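Dihydropyrimidinase (PDB 3SFW) catalyses the hydrolytic ring opening of dihydropyrimidines to N-carbamoyl-beta-amino acids, probably by means of its two-zinc centre. Local coordinates at residues 99-104 with 122-127; 346-351 with 402-407; 223-228 with 255-260; 203-208 with 278-283; 380-385 with 451-456. All coordinates share one frame; numbering follows the deposited sequence.

Overall arrangement
The five contacts are spread over the chain of an amidohydrolase with a TIM-barrel core. In contact 1 the side chain of M125 is about 10 Å from a bound zinc. Contacts 1 and 5 touch, with F122 O and R455 NH1 2.8 Å apart, although their centres are about 21 Å apart. Contacts 1 and 2 lie on opposite sides of the chain's centre, about 34 Å apart between centres, yet both reach the same sheet. Contact 3 is nested within the loop closed by contact 4. Contacts 4 and 5 are the most distant pair, about 40 Å between centres. Contacts 3 and 5 both touch the third subunit.

Contact 1. Residues 99-104 with 122-127; sequences ESLHSA and FHLMVS
L101 and L124 carry this contact. Their side chains cross at about a right angle. One methyl of the strand residue, L124 CD2, is the focus. It sits 4.0 Å from L101 CD1, and it is just as near to L101 CB and L101 CD2. In L124, CG lies anti to the backbone N (chi1 -178°), and chi2 of 67° then sets where CD2 goes. L101 has CG beside its own backbone N, and both of its branches reach the strand side. L101 CD2 also passes M125 O at 4.4 Å, at the edge of contact. Both leucines are buried. A104, one turn on, points its CB the same way as L101. L137 and V140 of helix 131-142 and C93 of strand 86-93 extend the apolar packing around them.

The other side of the helix start is looser and polar. S100, H102 and S103 are partly exposed, and they do not touch 122-127. S100 is the N-cap of helix 101-112. Its OG accepts a bond from S103 N at 2.9 Å, with an N-H...O angle of 150°. E136 adds a second polar grip on this end: its carboxylate accepts from L101 N and H102 N. These bonds occupy backbone N-H groups of the first turn.

In the fold, the helix begins against the end of the strand that follows it in the chain. This is the packing of a beta-alpha-beta unit, here strand 86-93, helix 101-112 and strand 119-124, as found in the amidohydrolase TIM barrel.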
# COMPACT_ATOMS: atom_id res chain seq x y z
N GLU A 99 33.94 10.91 -24.12
CA GLU A 99 35.13 10.06 -23.89
C GLU A 99 34.70 8.58 -24.01
O GLU A 99 33.60 8.21 -23.59
CB GLU A 99 35.69 10.34 -22.48
CG GLU A 99 36.89 9.47 -22.08
CD GLU A 99 37.04 9.22 -20.54
OE1 GLU A 99 36.02 9.33 -19.79
OE2 GLU A 99 38.17 8.81 -20.13
N SER A 100 35.53 7.74 -24.63
CA SER A 100 35.14 6.32 -24.71
C SER A 100 35.05 5.73 -23.31
O SER A 100 35.78 6.14 -22.39
CB SER A 100 36.11 5.52 -25.55
OG SER A 100 37.27 5.18 -24.83
N LEU A 101 34.19 4.73 -23.16
CA LEU A 101 34.11 3.99 -21.90
C LEU A 101 35.44 3.30 -21.64
O LEU A 101 35.87 3.18 -20.50
CB LEU A 101 33.01 2.92 -21.98
CG LEU A 101 31.59 3.43 -22.28
CD1 LEU A 101 30.62 2.26 -22.35
CD2 LEU A 101 31.14 4.45 -21.18
N HIS A 102 36.08 2.76 -22.69
CA HIS A 102 37.29 1.99 -22.47
C HIS A 102 38.45 2.84 -21.99
O HIS A 102 39.29 2.34 -21.27
CB HIS A 102 37.72 1.21 -23.74
CG HIS A 102 36.84 0.01 -24.04
ND1 HIS A 102 37.20 -1.30 -23.74
CD2 HIS A 102 35.58 -0.06 -24.55
CE1 HIS A 102 36.23 -2.12 -24.13
NE2 HIS A 102 35.27 -1.39 -24.68
N SER A 103 38.49 4.11 -22.37
CA SER A 103 39.54 4.99 -21.88
C SER A 103 39.39 5.22 -20.39
O SER A 103 40.35 5.27 -19.68
CB SER A 103 39.60 6.33 -22.65
OG SER A 103 38.40 7.06 -22.50
N ALA A 104 38.16 5.34 -19.93
CA ALA A 104 37.93 5.57 -18.47
C ALA A 104 38.35 4.30 -17.73
O ALA A 104 39.00 4.37 -16.67
CB ALA A 104 36.44 5.91 -18.23
N PHE A 122 35.61 -3.19 -10.72
CA PHE A 122 35.05 -1.89 -11.05
C PHE A 122 33.59 -2.00 -11.46
O PHE A 122 33.22 -2.89 -12.23
CB PHE A 122 35.82 -1.23 -12.22
CG PHE A 122 37.28 -0.96 -11.92
CD1 PHE A 122 37.70 -0.45 -10.68
CD2 PHE A 122 38.24 -1.23 -12.90
CE1 PHE A 122 39.01 -0.30 -10.38
CE2 PHE A 122 39.61 -1.08 -12.60
CZ PHE A 122 39.99 -0.59 -11.37
N HIS A 123 32.78 -0.99 -11.06
CA HIS A 123 31.53 -0.66 -11.78
C HIS A 123 31.84 0.41 -12.84
O HIS A 123 32.83 1.13 -12.72
CB HIS A 123 30.46 -0.07 -10.83
CG HIS A 123 30.35 -0.75 -9.51
ND1 HIS A 123 29.77 -2.01 -9.35
CD2 HIS A 123 30.66 -0.31 -8.27
CE1 HIS A 123 29.74 -2.29 -8.05
NE2 HIS A 123 30.35 -1.31 -7.39
N LEU A 124 30.92 0.65 -13.76
CA LEU A 124 31.16 1.73 -14.78
C LEU A 124 30.01 2.72 -14.80
O LEU A 124 28.84 2.33 -15.00
CB LEU A 124 31.29 1.09 -16.18
CG LEU A 124 31.60 2.11 -17.28
CD1 LEU A 124 33.01 2.69 -17.06
CD2 LEU A 124 31.55 1.35 -18.61
N MET A 125 30.33 4.00 -14.59
CA MET A 125 29.34 5.10 -14.75
C MET A 125 28.90 5.26 -16.20
O MET A 125 29.73 5.24 -17.10
CB MET A 125 29.96 6.39 -14.27
CG MET A 125 29.11 7.63 -14.62
SD MET A 125 30.09 9.06 -14.00
CE MET A 125 29.23 10.36 -14.92
N VAL A 126 27.60 5.37 -16.43
CA VAL A 126 27.08 5.74 -17.79
C VAL A 126 26.50 7.15 -17.70
O VAL A 126 25.64 7.40 -16.83
CB VAL A 126 26.03 4.72 -18.29
CG1 VAL A 126 25.49 5.09 -19.68
CG2 VAL A 126 26.65 3.32 -18.34
N SER A 127 27.07 8.09 -18.46
CA SER A 127 26.61 9.52 -18.46
C SER A 127 25.59 9.71 -19.56
O SER A 127 24.80 10.64 -19.50
CB SER A 127 27.76 10.53 -18.71
OG SER A 127 29.02 9.89 -19.03

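Contact 2. Residues 346-351 with 402-407; sequences MTILFS and RTISVE
R402 reaches across to T347 on helix 345-354. From CB the chain of R402 sets out with CG between the backbone N and the carbonyl carbon (chi1 66°). It then runs extended from CG to NE. The side chain packs on V423 of the neighbouring strand 422-432 as well as reaching the helix. NE is bonded to G425 O, its strongest polar partner, and has a long, weak ion pair with D426. CZ is the first atom of the chain to near the helix, 4.2 Å from T347 OG1. NH2 makes the closest approach, 2.8 Å from T347 OG1. This hydroxyl lies at the edge of the guanidinium, in its plane. The methyl T347 CG2 is also close, 3.3 Å from R402 NH2. The two side chains come from opposite directions, and the bond at NE would limit rotation of the flat group beside the threonine.

A second, apolar touch lies next to it. I348 and I404 cross at about a right angle, with I348 CG1 4.1 Å from I404 CD1. I404 points toward the helix. V423 also packs against T347 and I404 and so links both halves.

Past this point S405 OG accepts from E407 N at 3.1 Å, which makes an ST turn. Helix 345-354 thus packs on R402 of strand 393-403 and on I404 just after it, with the paired strand 422-432 alongside: a helix laid on a sheet in the amidohydrolase fold.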
# COMPACT_ATOMS: atom_id res chain seq x y z
N MET A 346 32.26 -3.21 8.70
CA MET A 346 32.02 -4.56 9.26
C MET A 346 31.72 -4.47 10.77
O MET A 346 30.76 -5.12 11.27
CB MET A 346 33.22 -5.47 9.03
CG MET A 346 33.51 -5.79 7.56
SD MET A 346 32.27 -6.89 6.86
CE MET A 346 32.76 -8.44 7.54
N THR A 347 32.58 -3.75 11.51
CA THR A 347 32.42 -3.70 12.98
C THR A 347 31.12 -3.03 13.43
O THR A 347 30.44 -3.54 14.33
CB THR A 347 33.61 -3.02 13.70
OG1 THR A 347 34.79 -3.80 13.47
CG2 THR A 347 33.34 -3.03 15.24
N ILE A 348 30.73 -1.96 12.74
CA ILE A 348 29.46 -1.30 13.06
C ILE A 348 28.27 -2.24 12.83
O ILE A 348 27.37 -2.31 13.66
CB ILE A 348 29.30 0.01 12.30
CG1 ILE A 348 30.35 1.01 12.86
CG2 ILE A 348 27.88 0.57 12.42
CD1 ILE A 348 30.36 2.34 12.11
N LEU A 349 28.27 -2.93 11.71
CA LEU A 349 27.18 -3.87 11.42
C LEU A 349 27.13 -5.00 12.47
O LEU A 349 26.07 -5.40 12.90
CB LEU A 349 27.28 -4.43 9.98
CG LEU A 349 26.49 -3.55 8.92
CD1 LEU A 349 25.02 -3.74 9.06
CD2 LEU A 349 26.75 -2.07 9.03
N PHE A 350 28.29 -5.46 12.90
CA PHE A 350 28.30 -6.51 13.94
C PHE A 350 27.80 -5.90 15.26
O PHE A 350 26.94 -6.47 15.96
CB PHE A 350 29.71 -7.07 14.13
CG PHE A 350 29.79 -8.08 15.26
CD1 PHE A 350 29.29 -9.38 15.09
CD2 PHE A 350 30.27 -7.70 16.49
CE1 PHE A 350 29.32 -10.30 16.15
CE2 PHE A 350 30.30 -8.61 17.57
CZ PHE A 350 29.81 -9.91 17.40
N SER A 351 28.38 -4.79 15.65
CA SER A 351 28.16 -4.28 17.01
C SER A 351 26.77 -3.65 17.17
O SER A 351 26.12 -3.80 18.21
CB SER A 351 29.25 -3.27 17.37
OG SER A 351 29.20 -2.94 18.76
N ARG A 402 36.02 -1.56 22.20
CA ARG A 402 36.94 -0.49 21.81
C ARG A 402 36.18 0.75 21.38
O ARG A 402 34.96 0.73 21.29
CB ARG A 402 37.91 -0.97 20.71
CG ARG A 402 37.22 -1.29 19.40
CD ARG A 402 38.20 -1.85 18.39
NE ARG A 402 37.49 -2.40 17.24
CZ ARG A 402 37.28 -1.75 16.11
NH1 ARG A 402 37.80 -0.53 15.90
NH2 ARG A 402 36.59 -2.36 15.14
N THR A 403 36.90 1.85 21.25
CA THR A 403 36.28 3.10 20.81
C THR A 403 36.77 3.41 19.40
O THR A 403 37.96 3.34 19.13
CB THR A 403 36.73 4.22 21.72
OG1 THR A 403 36.27 3.92 23.04
CG2 THR A 403 36.15 5.55 21.26
N ILE A 404 35.86 3.71 18.49
CA ILE A 404 36.32 4.12 17.14
C ILE A 404 36.95 5.50 17.24
O ILE A 404 36.34 6.44 17.78
CB ILE A 404 35.13 4.12 16.16
CG1 ILE A 404 34.65 2.67 15.97
CG2 ILE A 404 35.58 4.68 14.78
CD1 ILE A 404 33.46 2.52 14.97
N SER A 405 38.10 5.67 16.60
CA SER A 405 38.77 6.96 16.64
C SER A 405 39.68 7.22 15.46
O SER A 405 40.38 6.32 15.01
CB SER A 405 39.64 7.03 17.92
OG SER A 405 40.08 8.37 18.08
N VAL A 406 39.79 8.50 15.06
CA VAL A 406 40.81 8.92 14.09
C VAL A 406 42.21 8.57 14.60
O VAL A 406 43.14 8.34 13.80
CB VAL A 406 40.69 10.44 13.78
CG1 VAL A 406 40.99 11.33 15.05
CG2 VAL A 406 41.57 10.82 12.55
N GLU A 407 42.37 8.50 15.93
CA GLU A 407 43.67 8.19 16.52
C GLU A 407 44.16 6.79 16.19
O GLU A 407 45.37 6.52 16.25
CB GLU A 407 43.66 8.37 18.05
CG GLU A 407 43.23 9.76 18.49
CD GLU A 407 44.14 10.88 17.98
OE1 GLU A 407 43.62 12.02 17.82
OE2 GLU A 407 45.36 10.64 17.76

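Contact 3. Residues 223-228 with 255-260; sequences RAIALT and KGWNVY
A224 O takes two bonds from T228, a residue that also faces the 255-260 segment. T228 N donates in the usual helical way, at 2.9 Å from A224 O. T228 OG1 donates to the same oxygen, also at 2.9 Å, from above the carbonyl plane and 36° out of it. The two donors approach from opposite faces of that plane. With OG1 turned back to the helix (chi1 -61°), the methyl T228 CG2 is the branch that looks across, 4.4 Å from N258 O.

I225 has the largest share of the contact. Its two branches go to different partners. CG2 meets the edge of the W257 ring near the ring plane, 3.7 Å from W257 CZ3. CG1 meets V259 CG1 at 4.0 Å. Both partners cross the isoleucine at about a right angle. K255 CB lies over one face of the same indole, offset toward its rim. A252 of helix 243-254 and L235 of strand 234-237 also pack against I225.

Residues 256-258 also meet another subunit. N258 OD1 and G256 O accept from K305 of the third subunit, and W257 O accepts from N306 of that subunit.

The chemistry is therefore divided. The two segments share no hydrogen bond and meet mainly through apolar side chains. The threonine hydroxyl bonds within its own helix, while G256 O, W257 O and N258 OD1 bond the third subunit.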
# COMPACT_ATOMS: atom_id res chain seq x y z
N ARG A 223 11.01 6.12 -9.70
CA ARG A 223 11.20 6.32 -11.15
C ARG A 223 12.15 5.26 -11.68
O ARG A 223 11.87 4.63 -12.72
CB ARG A 223 11.74 7.72 -11.42
CG ARG A 223 12.08 7.97 -12.92
CD ARG A 223 11.95 9.48 -13.22
NE ARG A 223 12.45 10.31 -12.11
CZ ARG A 223 13.67 10.81 -12.01
NH1 ARG A 223 14.03 11.45 -10.89
NH2 ARG A 223 14.51 10.75 -13.06
N ALA A 224 13.26 5.02 -10.98
CA ALA A 224 14.20 4.00 -11.48
C ALA A 224 13.52 2.62 -11.47
O ALA A 224 13.70 1.81 -12.40
CB ALA A 224 15.45 4.00 -10.61
N ILE A 225 12.67 2.38 -10.47
CA ILE A 225 11.98 1.10 -10.37
C ILE A 225 10.97 0.92 -11.52
O ILE A 225 10.95 -0.13 -12.16
CB ILE A 225 11.23 0.98 -9.01
CG1 ILE A 225 12.23 0.62 -7.93
CG2 ILE A 225 10.06 -0.02 -9.14
CD1 ILE A 225 11.70 0.82 -6.51
N ALA A 226 10.24 1.96 -11.86
CA ALA A 226 9.26 1.88 -12.94
C ALA A 226 9.95 1.61 -14.29
O ALA A 226 9.48 0.79 -15.10
CB ALA A 226 8.45 3.20 -13.04
N LEU A 227 11.06 2.29 -14.53
CA LEU A 227 11.77 2.14 -15.80
C LEU A 227 12.39 0.74 -15.85
O LEU A 227 12.40 0.11 -16.90
CB LEU A 227 12.89 3.21 -15.89
CG LEU A 227 12.50 4.48 -16.66
CD1 LEU A 227 11.19 5.10 -16.14
CD2 LEU A 227 13.64 5.47 -16.57
N THR A 228 12.83 0.23 -14.71
CA THR A 228 13.32 -1.15 -14.64
C THR A 228 12.21 -2.16 -14.99
O THR A 228 12.45 -3.06 -15.78
CB THR A 228 13.92 -1.51 -13.24
OG1 THR A 228 15.03 -0.64 -13.00
CG2 THR A 228 14.40 -2.94 -13.21
N LYS A 255 5.90 -7.33 -6.18
CA LYS A 255 5.44 -7.59 -7.56
C LYS A 255 6.32 -8.56 -8.32
O LYS A 255 6.00 -8.97 -9.44
CB LYS A 255 5.31 -6.28 -8.34
CG LYS A 255 4.19 -5.39 -7.84
CD LYS A 255 4.31 -4.03 -8.53
CE LYS A 255 3.43 -2.96 -7.86
NZ LYS A 255 3.69 -1.61 -8.50
N GLY A 256 7.42 -8.97 -7.69
CA GLY A 256 8.35 -9.95 -8.27
C GLY A 256 9.34 -9.28 -9.21
O GLY A 256 10.11 -9.98 -9.93
N TRP A 257 9.44 -7.95 -9.15
CA TRP A 257 10.45 -7.30 -9.95
C TRP A 257 11.84 -7.51 -9.38
O TRP A 257 12.01 -7.77 -8.17
CB TRP A 257 10.16 -5.83 -10.15
CG TRP A 257 8.80 -5.62 -10.79
CD1 TRP A 257 8.08 -6.54 -11.51
CD2 TRP A 257 8.02 -4.44 -10.76
NE1 TRP A 257 6.91 -5.97 -11.97
CE2 TRP A 257 6.87 -4.67 -11.55
CE3 TRP A 257 8.26 -3.14 -10.29
CZ2 TRP A 257 5.91 -3.69 -11.79
CZ3 TRP A 257 7.32 -2.16 -10.54
CH2 TRP A 257 6.15 -2.44 -11.28
N ASN A 258 12.84 -7.46 -10.26
CA ASN A 258 14.23 -7.76 -9.85
C ASN A 258 14.94 -6.48 -9.41
O ASN A 258 15.70 -5.85 -10.15
CB ASN A 258 14.93 -8.50 -10.99
CG ASN A 258 14.24 -9.84 -11.28
OD1 ASN A 258 13.86 -10.55 -10.33
ND2 ASN A 258 13.82 -10.04 -12.52
N VAL A 259 14.51 -6.02 -8.23
CA VAL A 259 14.96 -4.77 -7.65
C VAL A 259 15.63 -5.12 -6.33
O VAL A 259 15.02 -5.78 -5.46
CB VAL A 259 13.78 -3.81 -7.39
CG1 VAL A 259 14.25 -2.54 -6.58
CG2 VAL A 259 13.12 -3.42 -8.76
N TYR A 260 16.88 -4.66 -6.18
CA TYR A 260 17.70 -4.91 -4.98
C TYR A 260 18.09 -3.59 -4.38
O TYR A 260 18.11 -2.59 -5.07
CB TYR A 260 19.01 -5.65 -5.37
CG TYR A 260 18.67 -6.90 -6.16
CD1 TYR A 260 18.70 -6.89 -7.55
CD2 TYR A 260 18.15 -8.02 -5.53
CE1 TYR A 260 18.29 -7.98 -8.30
CE2 TYR A 260 17.79 -9.14 -6.28
CZ TYR A 260 17.87 -9.10 -7.67
OH TYR A 260 17.51 -10.19 -8.44

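Contact 4. Residues 203-208 with 278-283; sequences TDPIYH and PDFEGA
P205, F280 and G282 build this contact. P205 is buried and has by far the largest share. Its ring points toward the 278-283 segment and touches it with two atoms. P205 CB lies on the backbone, 3.8 Å from G282 C and equally near A283 N. G282 has no side chain, so the proline ring can lie directly on its main chain. P205 CG meets the phenyl ring, 3.8 Å from F280 CD1 and 3.9 Å from F280 CE1. The two side chains cross at about a right angle, and the approach to the phenyl is oblique.

F280 starts off to one side, but the end of its side chain turns toward the proline. With CG anti to the backbone N (chi1 -159°), the ring is carried to P205. The phenyl has a second neighbour in its own segment: A283 CB stands over one face, 3.3 Å above the plane and offset toward the rim. P205 CG is also 4.2 Å from A283 CB, so proline, phenyl and alanine methyl form one small apolar cluster. R329 touches F280 from outside the contact.

Backbone bonds run through both segments. E281 N donates to P278 O at 3.0 Å and closes a turn in which D279 and F280 both have positive phi. A283 N then donates to F280 O. On the other segment, H208 N donates to P205 O.

No hydrogen bond joins the two segments. The loop between helix 265-269 and helix 295-305 here meets the chain at helix 206-210: P205 rests against a type I' beta turn that runs straight into a 3-10 segment.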
# COMPACT_ATOMS: atom_id res chain seq x y z
N THR A 203 23.52 29.02 4.25
CA THR A 203 24.75 28.51 3.66
C THR A 203 25.45 27.47 4.53
O THR A 203 26.44 26.91 4.09
CB THR A 203 25.75 29.64 3.40
OG1 THR A 203 26.02 30.30 4.64
CG2 THR A 203 25.19 30.63 2.38
N ASP A 204 24.99 27.30 5.78
CA ASP A 204 25.59 26.37 6.74
C ASP A 204 25.41 24.90 6.27
O ASP A 204 24.51 24.62 5.46
CB ASP A 204 24.93 26.51 8.13
CG ASP A 204 25.52 27.65 8.98
OD1 ASP A 204 26.53 28.25 8.58
OD2 ASP A 204 24.95 27.93 10.06
N PRO A 205 26.27 24.00 6.76
CA PRO A 205 26.21 22.55 6.42
C PRO A 205 24.82 21.93 6.56
O PRO A 205 24.47 21.05 5.77
CB PRO A 205 27.20 21.92 7.40
CG PRO A 205 28.31 23.04 7.51
CD PRO A 205 27.45 24.31 7.62
N ILE A 206 24.03 22.33 7.58
CA ILE A 206 22.70 21.71 7.74
C ILE A 206 21.82 21.87 6.50
O ILE A 206 21.01 21.00 6.21
CB ILE A 206 21.97 22.24 9.03
CG1 ILE A 206 20.65 21.51 9.27
CG2 ILE A 206 21.73 23.75 8.92
CD1 ILE A 206 20.82 20.02 9.51
N TYR A 207 22.01 22.93 5.72
CA TYR A 207 21.15 23.10 4.52
C TYR A 207 21.49 22.09 3.42
O TYR A 207 20.69 21.89 2.53
CB TYR A 207 21.17 24.53 3.96
CG TYR A 207 20.56 25.48 4.97
CD1 TYR A 207 21.37 26.07 5.94
CD2 TYR A 207 19.19 25.57 5.11
CE1 TYR A 207 20.83 26.86 6.95
CE2 TYR A 207 18.61 26.35 6.15
CZ TYR A 207 19.46 26.98 7.06
OH TYR A 207 18.95 27.74 8.11
N HIS A 208 22.61 21.38 3.58
CA HIS A 208 22.87 20.24 2.68
C HIS A 208 21.77 19.18 2.82
O HIS A 208 21.34 18.56 1.83
CB HIS A 208 24.27 19.62 2.91
CG HIS A 208 24.49 18.39 2.10
ND1 HIS A 208 24.81 18.43 0.76
CD2 HIS A 208 24.33 17.08 2.42
CE1 HIS A 208 24.88 17.20 0.29
NE2 HIS A 208 24.63 16.36 1.29
N PRO A 278 28.29 22.67 15.54
CA PRO A 278 28.76 24.04 15.27
C PRO A 278 30.25 24.13 14.83
O PRO A 278 30.97 23.11 14.77
CB PRO A 278 28.55 24.74 16.63
CG PRO A 278 28.81 23.64 17.65
CD PRO A 278 28.31 22.33 16.98
N ASP A 279 30.68 25.34 14.47
CA ASP A 279 32.10 25.56 14.18
C ASP A 279 32.48 24.80 12.90
O ASP A 279 33.57 24.24 12.83
CB ASP A 279 32.99 25.00 15.30
CG ASP A 279 32.87 25.76 16.61
OD1 ASP A 279 32.84 27.00 16.57
OD2 ASP A 279 32.89 25.10 17.67
N PHE A 280 31.51 24.67 11.99
CA PHE A 280 31.69 23.96 10.71
C PHE A 280 31.79 22.46 10.86
O PHE A 280 31.98 21.76 9.82
CB PHE A 280 32.91 24.50 9.96
CG PHE A 280 32.90 24.21 8.46
CD1 PHE A 280 31.83 24.59 7.67
CD2 PHE A 280 33.94 23.49 7.88
CE1 PHE A 280 31.81 24.32 6.27
CE2 PHE A 280 33.93 23.19 6.46
CZ PHE A 280 32.85 23.62 5.68
N GLU A 281 31.68 21.93 12.09
CA GLU A 281 31.89 20.48 12.31
C GLU A 281 30.89 19.65 11.51
O GLU A 281 31.19 18.50 11.10
CB GLU A 281 31.81 20.07 13.79
CG GLU A 281 33.01 20.48 14.60
CD GLU A 281 34.21 19.53 14.47
OE1 GLU A 281 34.07 18.31 14.67
OE2 GLU A 281 35.33 20.06 14.31
N GLY A 282 29.73 20.26 11.25
CA GLY A 282 28.66 19.64 10.46
C GLY A 282 29.16 19.19 9.08
O GLY A 282 28.60 18.24 8.50
N ALA A 283 30.17 19.89 8.54
CA ALA A 283 30.68 19.57 7.17
C ALA A 283 31.30 18.17 7.12
O ALA A 283 31.36 17.54 6.06
CB ALA A 283 31.69 20.60 6.70

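Contact 5. Residues 380-385 with 451-456; sequences PQKGTI and RYVKRS
Neither segment forms a regular helix or strand, and their backbones stay well apart, with Q381 CA and V453 CA 9.6 Å from each other. Side chains span the gap. V453 points toward 380-385 and offers a different methyl to each of two residues. Its CG1 meets the end of Q381, which arrives on an extended chain with CG anti to the backbone N (chi1 175°). The two side chains lie alongside each other, running opposite ways. V453 CG2 meets the aliphatic part of the lysine, 4.2 Å from K382 CE.

K382 is buried, and its ammonium is bound by acidic residues outside the two segments. NZ forms salt bridges with D119, D390 and D392. D119 also accepts from R451 N, which ties the second segment to the same acidic group. T384 OG1 is hydrogen-bonded to D15 of the third subunit.

The touch itself is light: a valine in van der Waals contact with an amide end and a lysine methylene, with no hydrogen bond across it. Three carboxylates round one buried ammonium would be expected to keep K382 protonated, while V453 packs against the methylene next to the charge.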
# COMPACT_ATOMS: atom_id res chain seq x y z
N PRO A 380 31.24 -18.12 -6.70
CA PRO A 380 31.67 -18.36 -5.34
C PRO A 380 33.17 -18.13 -5.15
O PRO A 380 33.68 -18.49 -4.11
CB PRO A 380 31.40 -19.88 -5.14
CG PRO A 380 31.63 -20.46 -6.51
CD PRO A 380 31.18 -19.37 -7.50
N GLN A 381 33.86 -17.54 -6.13
CA GLN A 381 35.30 -17.22 -5.92
C GLN A 381 35.47 -16.42 -4.61
O GLN A 381 36.38 -16.69 -3.79
CB GLN A 381 35.88 -16.38 -7.10
CG GLN A 381 37.34 -15.96 -6.82
CD GLN A 381 37.95 -14.95 -7.84
OE1 GLN A 381 39.07 -14.48 -7.64
NE2 GLN A 381 37.22 -14.62 -8.88
N LYS A 382 34.60 -15.43 -4.44
CA LYS A 382 34.58 -14.56 -3.25
C LYS A 382 33.26 -14.74 -2.49
O LYS A 382 32.25 -15.23 -3.06
CB LYS A 382 34.65 -13.10 -3.66
CG LYS A 382 35.84 -12.66 -4.57
CD LYS A 382 37.15 -13.07 -3.93
CE LYS A 382 38.31 -12.24 -4.60
NZ LYS A 382 39.60 -12.71 -3.99
N GLY A 383 33.27 -14.38 -1.21
CA GLY A 383 32.02 -14.11 -0.49
C GLY A 383 31.63 -15.26 0.41
O GLY A 383 30.56 -15.27 0.97
N THR A 384 32.48 -16.28 0.48
CA THR A 384 32.15 -17.38 1.41
C THR A 384 33.40 -18.07 1.97
O THR A 384 34.56 -17.72 1.62
CB THR A 384 31.25 -18.41 0.72
OG1 THR A 384 30.68 -19.31 1.72
CG2 THR A 384 32.05 -19.16 -0.38
N ILE A 385 33.17 -19.03 2.86
CA ILE A 385 34.22 -19.93 3.27
C ILE A 385 33.84 -21.36 2.91
O ILE A 385 32.97 -21.91 3.52
CB ILE A 385 34.50 -19.81 4.77
CG1 ILE A 385 35.06 -18.41 5.10
CG2 ILE A 385 35.57 -20.90 5.20
CD1 ILE A 385 35.30 -18.18 6.58
N ARG A 451 44.52 -8.04 -6.65
CA ARG A 451 44.27 -8.32 -8.08
C ARG A 451 42.88 -7.86 -8.52
O ARG A 451 41.93 -7.86 -7.73
CB ARG A 451 44.40 -9.81 -8.41
CG ARG A 451 45.78 -10.35 -8.05
CD ARG A 451 46.22 -11.44 -8.99
NE ARG A 451 45.51 -12.67 -8.74
CZ ARG A 451 46.09 -13.81 -8.35
NH1 ARG A 451 45.33 -14.88 -8.12
NH2 ARG A 451 47.40 -13.88 -8.19
N TYR A 452 42.80 -7.49 -9.79
CA TYR A 452 41.53 -7.08 -10.40
C TYR A 452 40.66 -8.32 -10.54
O TYR A 452 41.16 -9.39 -10.95
CB TYR A 452 41.78 -6.47 -11.80
CG TYR A 452 40.47 -6.17 -12.53
CD1 TYR A 452 39.65 -5.13 -12.10
CD2 TYR A 452 40.08 -6.90 -13.68
CE1 TYR A 452 38.43 -4.85 -12.73
CE2 TYR A 452 38.84 -6.67 -14.28
CZ TYR A 452 38.04 -5.63 -13.82
OH TYR A 452 36.86 -5.34 -14.43
N VAL A 453 39.37 -8.18 -10.25
CA VAL A 453 38.42 -9.30 -10.39
C VAL A 453 37.51 -9.08 -11.58
O VAL A 453 36.84 -8.04 -11.66
CB VAL A 453 37.54 -9.42 -9.12
CG1 VAL A 453 36.55 -10.61 -9.27
CG2 VAL A 453 38.47 -9.65 -7.92
N LYS A 454 37.58 -9.97 -12.57
CA LYS A 454 36.69 -9.89 -13.76
C LYS A 454 35.39 -10.58 -13.41
O LYS A 454 35.40 -11.75 -13.01
CB LYS A 454 37.34 -10.60 -15.00
CG LYS A 454 38.38 -9.76 -15.78
CD LYS A 454 38.86 -10.52 -17.07
CE LYS A 454 39.30 -9.58 -18.25
NZ LYS A 454 39.94 -8.26 -17.88
N ARG A 455 34.29 -9.83 -13.39
CA ARG A 455 33.05 -10.34 -12.82
C ARG A 455 32.13 -10.95 -13.82
O ARG A 455 32.18 -10.61 -15.02
CB ARG A 455 32.38 -9.19 -12.04
CG ARG A 455 33.35 -8.72 -10.92
CD ARG A 455 32.80 -7.52 -10.09
NE ARG A 455 32.55 -6.34 -10.93
CZ ARG A 455 31.34 -5.88 -11.23
NH1 ARG A 455 31.23 -4.78 -11.99
NH2 ARG A 455 30.24 -6.49 -10.73
N SER A 456 31.35 -11.93 -13.38
CA SER A 456 30.46 -12.64 -14.27
C SER A 456 29.18 -11.84 -14.54
O SER A 456 28.85 -10.90 -13.79
CB SER A 456 30.16 -14.04 -13.70
OG SER A 456 29.50 -13.92 -12.47